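Putative amino acid binding protein (Streptococcus mutans, PDB 4C0R) probably captures glutathione, seen here as its oxidised disulfide, and hands it to the cystine ABC importer TcyBC for uptake into the cell. Local coordinates at residues P122-F127 with V136-T141; N105-H110 with F159-K164. All blocks are in the same frame, centred on the assembly; numbering follows the deposited sequence.

Contact 1 of 2, residues P122-F127 with V136-T141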
loop_
_atom_site.group_PDB
_atom_site.type_symbol
_atom_site.label_atom_id
_atom_site.label_comp_id
_atom_site.label_asym_id
_atom_site.label_seq_id
_atom_site.Cartn_x
_atom_site.Cartn_y
_atom_site.Cartn_z
ATOM N N PRO A 122 -5.042 13.441 1.573
ATOM C CA PRO A 122 -5.509 14.237 2.713
ATOM C C PRO A 122 -4.372 14.704 3.629
ATOM O O PRO A 122 -4.452 15.719 4.266
ATOM C CB PRO A 122 -6.476 13.294 3.458
ATOM C CG PRO A 122 -6.258 11.939 2.860
ATOM C CD PRO A 122 -5.755 12.157 1.472
ATOM N N MET A 123 -3.279 13.940 3.666
ATOM C CA MET A 123 -2.117 14.344 4.427
ATOM C C MET A 123 -1.577 15.675 3.914
ATOM O O MET A 123 -1.264 16.589 4.703
ATOM C CB MET A 123 -1.004 13.266 4.293
ATOM C CG MET A 123 0.160 13.595 5.161
ATOM S SD MET A 123 1.381 12.312 4.883
ATOM C CE MET A 123 0.467 11.044 5.706
ATOM N N LEU A 124 -1.427 15.793 2.597
ATOM C CA LEU A 124 -0.844 16.979 1.999
ATOM C C LEU A 124 -1.869 18.109 2.024
ATOM O O LEU A 124 -1.512 19.295 2.128
ATOM C CB LEU A 124 -0.332 16.688 0.612
ATOM C CG LEU A 124 0.980 15.865 0.624
ATOM C CD1 LEU A 124 1.315 15.368 -0.749
ATOM C CD2 LEU A 124 2.077 16.714 1.175
ATOM N N GLN A 125 -3.140 17.751 1.935
ATOM C CA GLN A 125 -4.178 18.808 2.017
ATOM C C GLN A 125 -4.177 19.425 3.390
ATOM O O GLN A 125 -4.389 20.659 3.528
ATOM C CB GLN A 125 -5.560 18.273 1.666
ATOM C CG GLN A 125 -5.693 17.935 0.223
ATOM C CD GLN A 125 -6.937 17.153 -0.132
ATOM O OE1 GLN A 125 -7.472 16.372 0.677
ATOM N NE2 GLN A 125 -7.377 17.332 -1.356
ATOM N N LYS A 126 -4.001 18.611 4.426
ATOM C CA LYS A 126 -3.854 19.127 5.796
ATOM C C LYS A 126 -2.630 19.991 5.941
ATOM O O LYS A 126 -2.644 21.018 6.612
ATOM C CB LYS A 126 -3.861 18.013 6.825
ATOM C CG LYS A 126 -3.539 18.476 8.218
ATOM N N PHE A 127 -1.533 19.570 5.330
ATOM C CA PHE A 127 -0.322 20.353 5.397
ATOM C C PHE A 127 -0.581 21.722 4.771
ATOM O O PHE A 127 -0.101 22.760 5.252
ATOM C CB PHE A 127 0.799 19.654 4.619
ATOM C CG PHE A 127 2.085 20.425 4.589
ATOM C CD1 PHE A 127 2.315 21.393 3.634
ATOM C CD2 PHE A 127 3.070 20.186 5.561
ATOM C CE1 PHE A 127 3.529 22.110 3.638
ATOM C CE2 PHE A 127 4.243 20.883 5.565
ATOM C CZ PHE A 127 4.472 21.854 4.595
ATOM N N VAL A 136 2.209 23.282 -0.864
ATOM C CA VAL A 136 2.676 22.295 -1.783
ATOM C C VAL A 136 1.770 22.337 -2.990
ATOM O O VAL A 136 0.567 22.439 -2.837
ATOM C CB VAL A 136 2.570 20.892 -1.144
ATOM C CG1 VAL A 136 2.957 19.778 -2.118
ATOM C CG2 VAL A 136 3.440 20.815 0.055
ATOM N N LYS A 137 2.364 22.312 -4.158
ATOM C CA LYS A 137 1.628 22.264 -5.402
ATOM C C LYS A 137 1.298 20.787 -5.674
ATOM O O LYS A 137 2.208 20.018 -6.001
ATOM C CB LYS A 137 2.506 22.799 -6.516
ATOM N N LEU A 138 0.018 20.422 -5.577
ATOM C CA LEU A 138 -0.418 19.040 -5.795
ATOM C C LEU A 138 -0.807 18.818 -7.233
ATOM O O LEU A 138 -1.683 19.504 -7.738
ATOM C CB LEU A 138 -1.618 18.697 -4.916
ATOM C CG LEU A 138 -1.413 18.879 -3.421
ATOM C CD1 LEU A 138 -2.726 18.811 -2.686
ATOM C CD2 LEU A 138 -0.456 17.769 -2.940
ATOM N N ASN A 139 -0.137 17.888 -7.903
ATOM C CA ASN A 139 -0.452 17.547 -9.268
ATOM C C ASN A 139 -1.031 16.155 -9.286
ATOM O O ASN A 139 -0.300 15.164 -9.134
ATOM C CB ASN A 139 0.811 17.597 -10.086
ATOM C CG ASN A 139 1.442 18.979 -10.058
ATOM O OD1 ASN A 139 2.282 19.326 -9.180
ATOM N ND2 ASN A 139 1.029 19.797 -11.020
ATOM N N PHE A 140 -2.341 16.090 -9.444
ATOM C CA PHE A 140 -3.045 14.826 -9.493
ATOM C C PHE A 140 -2.696 14.134 -10.801
ATOM O O PHE A 140 -2.678 14.746 -11.866
ATOM C CB PHE A 140 -4.561 15.040 -9.343
ATOM C CG PHE A 140 -4.980 15.352 -7.941
ATOM C CD1 PHE A 140 -4.889 16.635 -7.443
ATOM C CD2 PHE A 140 -5.376 14.351 -7.080
ATOM C CE1 PHE A 140 -5.219 16.902 -6.143
ATOM C CE2 PHE A 140 -5.709 14.623 -5.825
ATOM C CZ PHE A 140 -5.637 15.892 -5.336
ATOM N N THR A 141 -2.374 12.845 -10.728
ATOM C CA THR A 141 -1.915 12.079 -11.874
ATOM C C THR A 141 -2.660 10.744 -11.880
ATOM O O THR A 141 -3.220 10.322 -10.856
ATOM C CB THR A 141 -0.348 11.764 -11.796
ATOM O OG1 THR A 141 0.108 11.104 -12.970
ATOM C CG2 THR A 141 0.012 10.893 -10.586
#
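Leu124 and Val136 mark the closest backbone approach between helix segment 122-127 and segment 136-141, with 7.4 Å from CA to CA, a spacing filled by side chains and bridged by no hydrogen bond. The pairing is the second half of a beta-alpha-beta unit: helix 120-130 crosses over from strand 111-114 and packs against strand 137-140, which lies parallel to the first strand. Leu124 and Leu138 each point toward the opposite segment, and their side chains meet at a slant. The CD2 methyl of Leu138 settles against the stem and one branch of Leu124, 3.7 Å from Leu124 CB and also 3.7 Å from Leu124 CD1. Branched aliphatic chains suit this interface, since each offers two methyls to a neighbour without any polar group to satisfy. Gln125, an exposed residue at the margin, sets out away from the strand, yet its chain returns so that the aliphatic CG lies 4.2 Å from Leu138 CD1. Further along, Phe127 carries its ring anti to the backbone N (chi1 178°), which directs it at Val136; the two side chains cross at about a right angle. The ring is also stacked with His131 and in an edge-to-face pair with Tyr104. Val136 is a compact, beta-branched residue at the entry to the strand, and its backbone N is bonded to Asn128 OD1. It reaches the phenyl ring with a single methyl: Val136 CG2 lies equally far, 3.8 Å, from Phe127 CD1 and Phe127 CE1.

Contact 2 of 2, residues N105-H110 with F159-K164. With CD (cadmium ion), chain F; GDS (oxidized glutathione disulfide), chain C.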
loop_
_atom_site.group_PDB
_atom_site.type_symbol
_atom_site.label_atom_id
_atom_site.label_comp_id
_atom_site.label_asym_id
_atom_site.label_seq_id
_atom_site.Cartn_x
_atom_site.Cartn_y
_atom_site.Cartn_z
ATOM N N ASN A 105 8.610 19.659 6.779
ATOM C CA ASN A 105 8.099 21.008 6.527
ATOM C C ASN A 105 8.762 21.709 5.352
ATOM O O ASN A 105 8.229 22.661 4.813
ATOM C CB ASN A 105 8.212 21.881 7.759
ATOM C CG ASN A 105 7.073 21.655 8.762
ATOM O OD1 ASN A 105 6.227 20.732 8.647
ATOM N ND2 ASN A 105 7.080 22.482 9.786
ATOM N N ASP A 106 9.911 21.208 4.936
ATOM C CA ASP A 106 10.645 21.778 3.825
ATOM C C ASP A 106 9.918 21.546 2.491
ATOM O O ASP A 106 10.324 22.115 1.493
ATOM C CB ASP A 106 12.032 21.139 3.721
ATOM C CG ASP A 106 12.952 21.470 4.895
ATOM O OD1 ASP A 106 12.756 22.532 5.537
ATOM O OD2 ASP A 106 13.881 20.700 5.158
ATOM N N ILE A 107 8.859 20.716 2.464
ATOM C CA ILE A 107 8.134 20.487 1.228
ATOM C C ILE A 107 7.341 21.720 0.860
ATOM O O ILE A 107 6.860 21.855 -0.278
ATOM C CB ILE A 107 7.162 19.267 1.298
ATOM C CG1 ILE A 107 6.056 19.496 2.326
ATOM C CG2 ILE A 107 7.981 18.003 1.565
ATOM C CD1 ILE A 107 5.067 18.328 2.475
ATOM N N ALA A 108 7.181 22.624 1.821
ATOM C CA ALA A 108 6.350 23.817 1.563
ATOM C C ALA A 108 6.876 24.536 0.311
ATOM O O ALA A 108 8.086 24.755 0.163
ATOM C CB ALA A 108 6.362 24.752 2.773
ATOM N N GLY A 109 5.954 24.883 -0.577
ATOM C CA GLY A 109 6.280 25.573 -1.805
ATOM C C GLY A 109 6.753 24.722 -2.979
ATOM O O GLY A 109 6.968 25.210 -4.092
ATOM N N HIS A 110 6.928 23.416 -2.738
ATOM C CA HIS A 110 7.430 22.509 -3.742
ATOM C C HIS A 110 6.281 21.711 -4.426
ATOM O O HIS A 110 5.130 21.740 -3.983
ATOM C CB HIS A 110 8.425 21.576 -3.085
ATOM C CG HIS A 110 9.744 22.210 -2.741
ATOM N ND1 HIS A 110 10.043 22.650 -1.466
ATOM C CD2 HIS A 110 10.885 22.368 -3.467
ATOM C CE1 HIS A 110 11.292 23.087 -1.430
ATOM N NE2 HIS A 110 11.829 22.914 -2.624
ATOM N N PHE A 159 9.508 16.196 -5.127
ATOM C CA PHE A 159 9.554 15.165 -4.109
ATOM C C PHE A 159 8.382 14.223 -4.312
ATOM O O PHE A 159 7.417 14.602 -5.015
ATOM C CB PHE A 159 9.476 15.747 -2.677
ATOM C CG PHE A 159 8.150 16.352 -2.307
ATOM C CD1 PHE A 159 7.889 17.679 -2.548
ATOM C CD2 PHE A 159 7.157 15.601 -1.692
ATOM C CE1 PHE A 159 6.714 18.234 -2.193
ATOM C CE2 PHE A 159 5.977 16.137 -1.314
ATOM C CZ PHE A 159 5.738 17.492 -1.573
ATOM N N LYS A 160 8.442 13.047 -3.666
ATOM C CA LYS A 160 7.275 12.143 -3.599
ATOM C C LYS A 160 7.256 11.495 -2.211
ATOM O O LYS A 160 8.248 10.941 -1.771
ATOM C CB LYS A 160 7.354 11.055 -4.677
ATOM C CG LYS A 160 6.257 9.985 -4.617
ATOM C CD LYS A 160 4.873 10.563 -4.850
ATOM C CE LYS A 160 3.820 9.469 -4.815
ATOM N NZ LYS A 160 2.452 10.007 -4.952
ATOM N N ILE A 161 6.109 11.571 -1.555
ATOM C CA ILE A 161 5.881 10.895 -0.285
ATOM C C ILE A 161 5.184 9.543 -0.525
ATOM O O ILE A 161 4.185 9.459 -1.235
ATOM C CB ILE A 161 5.039 11.711 0.694
ATOM C CG1 ILE A 161 5.730 13.042 0.994
ATOM C CG2 ILE A 161 4.775 10.928 1.978
ATOM C CD1 ILE A 161 4.859 13.994 1.777
ATOM N N PHE A 162 5.782 8.475 -0.025
ATOM C CA PHE A 162 5.161 7.159 -0.137
ATOM C C PHE A 162 5.705 6.245 0.920
ATOM O O PHE A 162 6.697 6.574 1.591
ATOM C CB PHE A 162 5.446 6.547 -1.534
ATOM C CG PHE A 162 4.412 5.474 -1.905
ATOM C CD1 PHE A 162 3.094 5.847 -2.196
ATOM C CD2 PHE A 162 4.728 4.157 -1.863
ATOM C CE1 PHE A 162 2.118 4.888 -2.465
ATOM C CE2 PHE A 162 3.734 3.182 -2.131
ATOM C CZ PHE A 162 2.425 3.579 -2.448
ATOM N N GLU A 163 5.112 5.057 1.065
ATOM C CA GLU A 163 5.674 4.028 1.965
ATOM C C GLU A 163 7.120 3.654 1.586
ATOM O O GLU A 163 7.454 3.553 0.424
ATOM C CB GLU A 163 4.797 2.780 1.929
ATOM C CG GLU A 163 3.520 2.855 2.757
ATOM C CD GLU A 163 2.372 3.644 2.202
ATOM O OE1 GLU A 163 2.353 3.993 1.009
ATOM O OE2 GLU A 163 1.492 3.892 3.016
ATOM N N LYS A 164 7.936 3.435 2.616
ATOM C CA LYS A 164 9.332 3.126 2.488
ATOM C C LYS A 164 9.616 1.879 1.679
ATOM O O LYS A 164 10.517 1.886 0.889
ATOM C CB LYS A 164 9.919 2.935 3.893
ATOM C CG LYS A 164 11.420 2.859 3.937
ATOM C CD LYS A 164 11.906 3.112 5.355
ATOM C CE LYS A 164 13.417 3.342 5.358
ATOM N NZ LYS A 164 13.881 3.549 6.731
HETATM CD CD CD F . 13.833 23.072 -3.385
HETATM C CD1 GDS C . -4.184 5.211 -10.497
HETATM N N2 GDS C . -2.721 5.313 -10.417
HETATM C CA2 GDS C . -2.033 4.076 -10.348
HETATM C C2 GDS C . -1.712 3.352 -11.608
HETATM O O2 GDS C . -1.516 2.118 -11.602
HETATM C CB2 GDS C . -1.622 3.414 -9.089
HETATM S SG2 GDS C . -1.895 4.413 -7.642
HETATM N N3 GDS C . -1.642 4.131 -12.826
HETATM C CA3 GDS C . -1.422 3.454 -14.104
HETATM C C3 GDS C . -2.798 3.483 -14.764
HETATM O OE3 GDS C . -2.918 3.650 -16.019
HETATM O OE4 GDS C . -3.864 3.355 -14.095
HETATM N N4 GDS C . -0.139 4.571 -4.920
HETATM C CA4 GDS C . 0.843 5.492 -5.441
HETATM C C4 GDS C . 0.521 6.884 -5.022
HETATM O OE5 GDS C . -0.211 7.119 -4.011
HETATM O OE6 GDS C . 1.061 7.815 -5.681
HETATM C C5 GDS C . -0.045 3.193 -5.289
HETATM O O5 GDS C . 0.881 2.810 -6.002
HETATM C CA5 GDS C . -1.163 2.376 -4.819
HETATM N N5 GDS C . -1.717 2.640 -3.556
HETATM C CB5 GDS C . -2.091 1.938 -5.904
HETATM S SG5 GDS C . -3.110 3.350 -6.411
HETATM C CA6 GDS C . -1.589 4.100 0.934
HETATM C C6 GDS C . -3.104 4.045 1.048
HETATM O OE7 GDS C . -3.785 4.940 0.476
HETATM O OE8 GDS C . -3.670 3.121 1.681
HETATM N N6 GDS C . -1.041 3.100 1.870
HETATM C CB6 GDS C . -1.143 3.865 -0.463
HETATM C CG6 GDS C . -1.933 2.680 -1.063
HETATM C CD6 GDS C . -1.199 2.256 -2.318
HETATM O O6 GDS C . -0.173 1.561 -2.350
HETATM O O HOH W 1 14.408 25.269 -3.958
#
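One face of the Phe159 ring is covered by Ile107, while the CB of His110 sits in plane at its edge. The Ile107 CG2 methyl stands 3.8 Å from the ring centroid and only 7° off the normal, a nearly central CH-pi contact, and Ile107 CB is 3.7 Å from Phe159 CZ. With CG1 between the backbone N and the carbonyl carbon (chi1 64°), CG2 is left anti to the carbonyl carbon, over the ring, and CG1 carries CD1 on to Ile161 CD1, 4.4 Å away. A beta-branched residue thus supplies separate methyls to two neighbours. His110 CB approaches Phe159 CE1 at 3.9 Å, but its imidazole turns away and binds a cadmium ion through NE2 at 2.1 Å, with Asp100 and a water among the other ligands. A type II turn from Ile107 to His110 sets up both residues; its third position is Gly109, whose positive phi (83°) glycine tolerates readily. Lys160, bent once at chi2, reaches the glutathione disulfide, its NZ donating to OE6 at 2.7 Å and also bonded to Gln148 OE1 and the backbone O of Gln113. Phe162 turns its edge to ligand O6, and Glu163 OE1 rests over a face of that ring, while Glu163 OE2 accepts from ligand N6 at 2.9 Å. Phe159 and Ile161 pack on the 105-110 loop, Lys160 and Phe162 face the ligand, and Glu163, at the N-cap of the next helix, joins them: a strand end lining the ligand pocket, in keeping with a solute-binding protein of family 3.

Overall arrangement
Running from the N terminus, the chain reaches 105-110 after long strand 81-96, passes directly into strand 111-114, and then forms helix 120-130, which supplies the first half of contact 1. After the loop that follows the helix, 136-141 comes back to close that loop of chain. The chain continues through helix 145-153 to 159-164, where contact 2 closes a wider loop that encloses contact 1 entirely. The two contacts lie about 9 Å apart, centre to centre, and share a core: Phe127 CZ touches Ile107 CG1 at 3.6 Å, and Lys137 N probably bonds to His110 O. Together they tie the small parallel sheet and its helix to the large mixed sheet beside the ligand.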